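Local atomic coordinates of small TOPRIM domain protein (Geobacillus stearothermophilus, PDB entry 2FCJ), a protein that is of unknown function but carries a Toprim domain, a fold shared with topoisomerases, primases and related nucleases, and probably acts on nucleic acids. Residues A62-K65 with L66-Q69; A98-L101 with L102-R105. All blocks are in the same frame, centred on the assembly; numbering follows the deposited sequence.

Interaction 1. Residues A62-K65 with L66-Q69; sequences AGEK and LRRQ
E64 and R67, three residues apart on helix 61-73, illustrate how a helix can join opposite charges through water rather than by direct contact. The helix is the crossover of a beta-alpha-beta unit in the Toprim domain, linking strands 52-56 and 78-80. The two side chains cross at a slant, with carboxylate and guanidinium planes 84° apart. E64 OE1 lies 3.8 Å from R67 CD and 4.3 Å from R67 NE, beyond a salt bridge. A water in the guanidinium plane, at its edge, closes the gap, accepting from R67 NE at 2.8 Å and donating to E64 OE1 at 2.9 Å. R67 sets its CG anti to the carbonyl carbon (chi1 -69°) and runs extended to NE, which carries the guanidinium inward, where NH2 bonds to L80 O. One residue further along, K65 and R68 meet more loosely, K65 CG lying 4.1 Å from R68 NH2. The N atoms of L66, R67, R68 and Q69 bond to the O atoms four residues earlier, the ordinary alpha-helical pattern. R68 bends at chi3 (47°), and a second water in its guanidinium plane accepts from R68 NE at 3.0 Å while donating to K65 O at 2.7 Å.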
ATOM      1  N   ALA A  62       6.286 -13.799   1.457  1.00 20.66           N
ATOM      2  CA  ALA A  62       4.996 -13.604   0.835  1.00 21.54           C
ATOM      3  C   ALA A  62       4.950 -12.221   0.202  1.00 19.47           C
ATOM      4  O   ALA A  62       4.400 -12.052  -0.888  1.00 21.42           O
ATOM      5  CB  ALA A  62       3.887 -13.769   1.846  1.00 21.79           C
ATOM      6  N   GLY A  63       5.518 -11.236   0.898  1.00 22.07           N
ATOM      7  CA  GLY A  63       5.517  -9.858   0.423  1.00 20.94           C
ATOM      8  C   GLY A  63       6.313  -9.729  -0.858  1.00 22.39           C
ATOM      9  O   GLY A  63       5.878  -9.073  -1.805  1.00 23.19           O
ATOM     10  N   GLU A  64       7.462 -10.399  -0.901  1.00 21.38           N
ATOM     11  CA  GLU A  64       8.347 -10.380  -2.054  1.00 23.76           C
ATOM     12  C   GLU A  64       7.702 -11.066  -3.259  1.00 23.49           C
ATOM     13  O   GLU A  64       7.841 -10.606  -4.400  1.00 24.29           O
ATOM     14  CB  GLU A  64       9.691 -11.037  -1.697  1.00 24.45           C
ATOM     15  CG  GLU A  64      10.823 -10.640  -2.612  1.00 29.74           C
ATOM     16  CD  GLU A  64      11.303  -9.221  -2.382  1.00 30.04           C
ATOM     17  OE1 GLU A  64      10.538  -8.398  -1.851  1.00 28.15           O
ATOM     18  OE2 GLU A  64      12.470  -8.932  -2.722  1.00 32.06           O
ATOM     19  N   LYS A  65       6.937 -12.119  -3.005  1.00 23.32           N
ATOM     20  CA  LYS A  65       6.183 -12.798  -4.060  1.00 25.24           C
ATOM     21  C   LYS A  65       5.174 -11.850  -4.717  1.00 22.25           C
ATOM     22  O   LYS A  65       4.996 -11.831  -5.940  1.00 23.76           O
ATOM     23  CB  LYS A  65       5.441 -14.002  -3.481  1.00 28.59           C
ATOM     24  CG  LYS A  65       4.718 -14.853  -4.510  1.00 31.96           C
ATOM     25  CD  LYS A  65       4.519 -16.281  -4.000  1.00 34.99           C
ATOM     26  CE  LYS A  65       3.287 -16.372  -3.100  1.00 37.08           C
ATOM     27  NZ  LYS A  65       2.784 -17.777  -2.972  1.00 37.62           N
ATOM     28  N   LEU A  66       4.462 -11.101  -3.888  1.00 22.20           N
ATOM     29  CA  LEU A  66       3.508 -10.136  -4.382  1.00 21.03           C
ATOM     30  C   LEU A  66       4.212  -9.018  -5.138  1.00 20.66           C
ATOM     31  O   LEU A  66       3.796  -8.642  -6.223  1.00 22.11           O
ATOM     32  CB  LEU A  66       2.713  -9.576  -3.211  1.00 23.65           C
ATOM     33  CG  LEU A  66       1.509  -8.712  -3.566  1.00 23.41           C
ATOM     34  CD1 LEU A  66       0.487  -9.521  -4.372  1.00 25.02           C
ATOM     35  CD2 LEU A  66       0.865  -8.188  -2.290  1.00 25.06           C
ATOM     36  N   ARG A  67       5.339  -8.558  -4.619  1.00 21.62           N
ATOM     37  CA  ARG A  67       6.089  -7.543  -5.356  1.00 21.09           C
ATOM     38  C   ARG A  67       6.529  -8.048  -6.721  1.00 20.53           C
ATOM     39  O   ARG A  67       6.471  -7.312  -7.713  1.00 21.54           O
ATOM     40  CB  ARG A  67       7.308  -7.070  -4.580  1.00 20.58           C
ATOM     41  CG  ARG A  67       6.963  -6.269  -3.355  1.00 23.19           C
ATOM     42  CD  ARG A  67       8.182  -5.543  -2.869  1.00 21.66           C
ATOM     43  NE  ARG A  67       7.959  -5.007  -1.540  1.00 23.75           N
ATOM     44  CZ  ARG A  67       7.283  -3.888  -1.299  1.00 23.49           C
ATOM     45  NH1 ARG A  67       6.798  -3.171  -2.306  1.00 24.23           N
ATOM     46  NH2 ARG A  67       7.122  -3.472  -0.047  1.00 24.91           N
ATOM     47  N   ARG A  68       6.984  -9.293  -6.784  1.00 22.18           N
ATOM     48  CA  ARG A  68       7.448  -9.856  -8.035  1.00 20.88           C
ATOM     49  C   ARG A  68       6.314  -9.935  -9.050  1.00 20.92           C
ATOM     50  O   ARG A  68       6.495  -9.611 -10.227  1.00 21.39           O
ATOM     51  CB  ARG A  68       8.036 -11.243  -7.800  1.00 21.37           C
ATOM     52  CG  ARG A  68       8.686 -11.797  -9.056  1.00 22.26           C
ATOM     53  CD  ARG A  68       9.415 -13.087  -8.779  1.00 25.90           C
ATOM     54  NE  ARG A  68       8.576 -13.987  -8.004  1.00 25.48           N
ATOM     55  CZ  ARG A  68       9.033 -14.982  -7.254  1.00 25.60           C
ATOM     56  NH1 ARG A  68      10.334 -15.244  -7.204  1.00 27.59           N
ATOM     57  NH2 ARG A  68       8.180 -15.739  -6.584  1.00 28.16           N
ATOM     58  N   GLN A  69       5.134 -10.335  -8.580  1.00 20.68           N
ATOM     59  CA  GLN A  69       3.964 -10.389  -9.447  1.00 21.14           C
ATOM     60  C   GLN A  69       3.644  -8.998  -9.986  1.00 20.84           C
ATOM     61  O   GLN A  69       3.325  -8.828 -11.170  1.00 21.93           O
ATOM     62  CB  GLN A  69       2.771 -10.945  -8.686  1.00 21.73           C
ATOM     63  CG  GLN A  69       1.593 -11.197  -9.578  1.00 21.62           C
ATOM     64  CD  GLN A  69       0.377 -11.609  -8.811  1.00 20.71           C
ATOM     65  OE1 GLN A  69       0.275 -11.373  -7.601  1.00 23.22           O
ATOM     66  NE2 GLN A  69      -0.575 -12.215  -9.512  1.00 20.70           N
TER
HETATM   67  O   HOH W   1       8.909  -7.061   0.137  1.00 28.05           O
HETATM   68  O   HOH W   2       5.643 -13.776  -7.701  1.00 29.77           O

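Interaction 2. Residues A98-L101 with L102-R105; sequences AQVL and LRAR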
ATOM      1  N   ALA A  98       3.285   5.818   9.354  1.00 21.96           N
ATOM      2  CA  ALA A  98       2.967   7.197   9.022  1.00 22.94           C
ATOM      3  C   ALA A  98       4.137   7.886   8.316  1.00 21.10           C
ATOM      4  O   ALA A  98       3.932   8.600   7.335  1.00 21.58           O
ATOM      5  CB  ALA A  98       2.561   7.964  10.270  1.00 22.98           C
ATOM      6  N   GLN A  99       5.362   7.668   8.797  1.00 21.99           N
ATOM      7  CA  GLN A  99       6.527   8.280   8.167  1.00 21.59           C
ATOM      8  C   GLN A  99       6.814   7.715   6.773  1.00 21.54           C
ATOM      9  O   GLN A  99       7.226   8.466   5.880  1.00 20.87           O
ATOM     10  CB  GLN A  99       7.748   8.156   9.075  1.00 21.35           C
ATOM     11  CG  GLN A  99       7.630   9.021  10.331  1.00 23.04           C
ATOM     12  CD  GLN A  99       8.934   9.188  11.063  1.00 25.85           C
ATOM     13  OE1 GLN A  99       9.954   8.602  10.682  1.00 30.41           O
ATOM     14  NE2 GLN A  99       8.900   9.918  12.175  1.00 19.56           N
ATOM     15  N   VAL A 100       6.611   6.412   6.582  1.00 21.57           N
ATOM     16  CA  VAL A 100       6.768   5.824   5.253  1.00 20.83           C
ATOM     17  C   VAL A 100       5.818   6.496   4.272  1.00 20.44           C
ATOM     18  O   VAL A 100       6.209   6.876   3.168  1.00 20.36           O
ATOM     19  CB  VAL A 100       6.554   4.306   5.296  1.00 21.38           C
ATOM     20  CG1 VAL A 100       6.470   3.727   3.891  1.00 19.44           C
ATOM     21  CG2 VAL A 100       7.688   3.650   6.067  1.00 20.96           C
ATOM     22  N   LEU A 101       4.574   6.679   4.701  1.00 20.16           N
ATOM     23  CA  LEU A 101       3.572   7.299   3.843  1.00 20.35           C
ATOM     24  C   LEU A 101       3.840   8.780   3.628  1.00 20.40           C
ATOM     25  O   LEU A 101       3.665   9.296   2.520  1.00 20.61           O
ATOM     26  CB  LEU A 101       2.181   7.068   4.425  1.00 23.29           C
ATOM     27  CG  LEU A 101       1.774   5.597   4.451  1.00 23.03           C
ATOM     28  CD1 LEU A 101       0.388   5.420   5.051  1.00 27.39           C
ATOM     29  CD2 LEU A 101       1.880   4.938   3.070  1.00 25.79           C
ATOM     30  N   LEU A 102       4.264   9.465   4.682  1.00 20.85           N
ATOM     31  CA  LEU A 102       4.614  10.868   4.572  1.00 21.42           C
ATOM     32  C   LEU A 102       5.774  11.076   3.612  1.00 20.58           C
ATOM     33  O   LEU A 102       5.782  12.034   2.838  1.00 20.81           O
ATOM     34  CB  LEU A 102       4.979  11.402   5.948  1.00 21.80           C
ATOM     35  CG  LEU A 102       5.383  12.871   5.927  1.00 20.66           C
ATOM     36  CD1 LEU A 102       4.222  13.773   5.487  1.00 22.62           C
ATOM     37  CD2 LEU A 102       5.895  13.254   7.306  1.00 22.98           C
ATOM     38  N   ARG A 103       6.774  10.208   3.675  1.00 20.94           N
ATOM     39  CA  ARG A 103       7.894  10.263   2.739  1.00 23.08           C
ATOM     40  C   ARG A 103       7.413  10.142   1.293  1.00 21.98           C
ATOM     41  O   ARG A 103       7.991  10.738   0.385  1.00 23.69           O
ATOM     42  CB  ARG A 103       8.904   9.150   3.057  1.00 23.75           C
ATOM     43  CG  ARG A 103      10.138   9.124   2.157  1.00 26.68           C
ATOM     44  CD  ARG A 103      11.102   8.002   2.569  1.00 27.61           C
ATOM     45  NE  ARG A 103      10.460   6.688   2.583  1.00 29.91           N
ATOM     46  CZ  ARG A 103      10.993   5.598   3.128  1.00 31.15           C
ATOM     47  NH1 ARG A 103      12.189   5.655   3.698  1.00 29.52           N
ATOM     48  NH2 ARG A 103      10.338   4.443   3.096  1.00 33.09           N
ATOM     49  N   ALA A 104       6.344   9.379   1.082  1.00 22.78           N
ATOM     50  CA  ALA A 104       5.750   9.231  -0.244  1.00 22.88           C
ATOM     51  C   ALA A 104       4.699  10.302  -0.565  1.00 20.91           C
ATOM     52  O   ALA A 104       3.972  10.186  -1.544  1.00 22.66           O
ATOM     53  CB  ALA A 104       5.153   7.824  -0.389  1.00 22.77           C
ATOM     54  N   ARG A 105       4.616  11.331   0.271  1.00 21.91           N
ATOM     55  CA  ARG A 105       3.747  12.484   0.012  1.00 21.04           C
ATOM     56  C   ARG A 105       2.260  12.275   0.280  1.00 22.95           C
ATOM     57  O   ARG A 105       1.432  13.035  -0.209  1.00 23.65           O
ATOM     58  CB  ARG A 105       3.983  13.049  -1.395  1.00 24.24           C
ATOM     59  CG  ARG A 105       5.366  13.658  -1.572  0.10 21.82           C
ATOM     60  CD  ARG A 105       5.577  14.180  -2.983  0.10 22.02           C
ATOM     61  NE  ARG A 105       6.992  14.195  -3.347  0.10 21.23           N
ATOM     62  CZ  ARG A 105       7.634  13.164  -3.884  0.10 21.47           C
ATOM     63  NH1 ARG A 105       6.989  12.033  -4.131  0.10 20.65           N
ATOM     64  NH2 ARG A 105       8.922  13.264  -4.180  0.10 21.16           N
TER
HETATM   65  O   HOH W   3       8.316   5.986   1.553  1.00 23.38           O
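V100 and R103 make the side-chain contact at the C-terminal end of helix 94-103, a worked example of how a Schellman motif closes a helix. The van der Waals part is slight: both methyls of V100 lie near R103 NH2, CG1 at 4.0 Å and CG2 at 4.1 Å, and the approach is oblique to the guanidinium. R103 starts with CG anti to the backbone N, stays extended through chi2 and then bends at chi3 (56°), which brings the end of the side chain back beside the valine methyls.

A water site lies near the bent arginine. The water donates to V100 O at 2.8 Å, so the valine carbonyl serves both this water and the backbone; it also lies so close to R103 NE (2.5 Å) that the link there is doubtful.

The main-chain bonds record the helix giving out. L102 N to A98 O and R103 N to Q99 O are ordinary helical bonds, both 2.8 Å long. A104 N, by contrast, is shared between V100 O at 3.3 Å and, weakly, L101 O at 3.0 Å. R105, with positive phi (77°), is the C-prime residue: its N bonds to L102 O, and F106 N turns back to L101 O.

As for the surroundings, the side chains of L101 and A104 pack on L80 of strand 78-80, while A98 lies against S112 and L113 of the C-terminal segment.

How the interactions relate
Interactions 1 and 2 do not touch: their centres are 21 Å apart and their nearest atoms about 8 Å apart. They nevertheless converge on strand 78-80, where L80 gives its carbonyl to R67 of interaction 1 and receives side chains from interaction 2. Both also place a water between an arginine NE and the carbonyl oxygen three residues earlier, clearly at R68 in mid-helix and less certainly at R103 near a helix end. Interaction 1 is the one beside the probable Toprim acidic site: A62 and L66 touch E11, and G63 N bonds to D60 OD1, acidic residues consistent with the family's glutamate and DxD signatures.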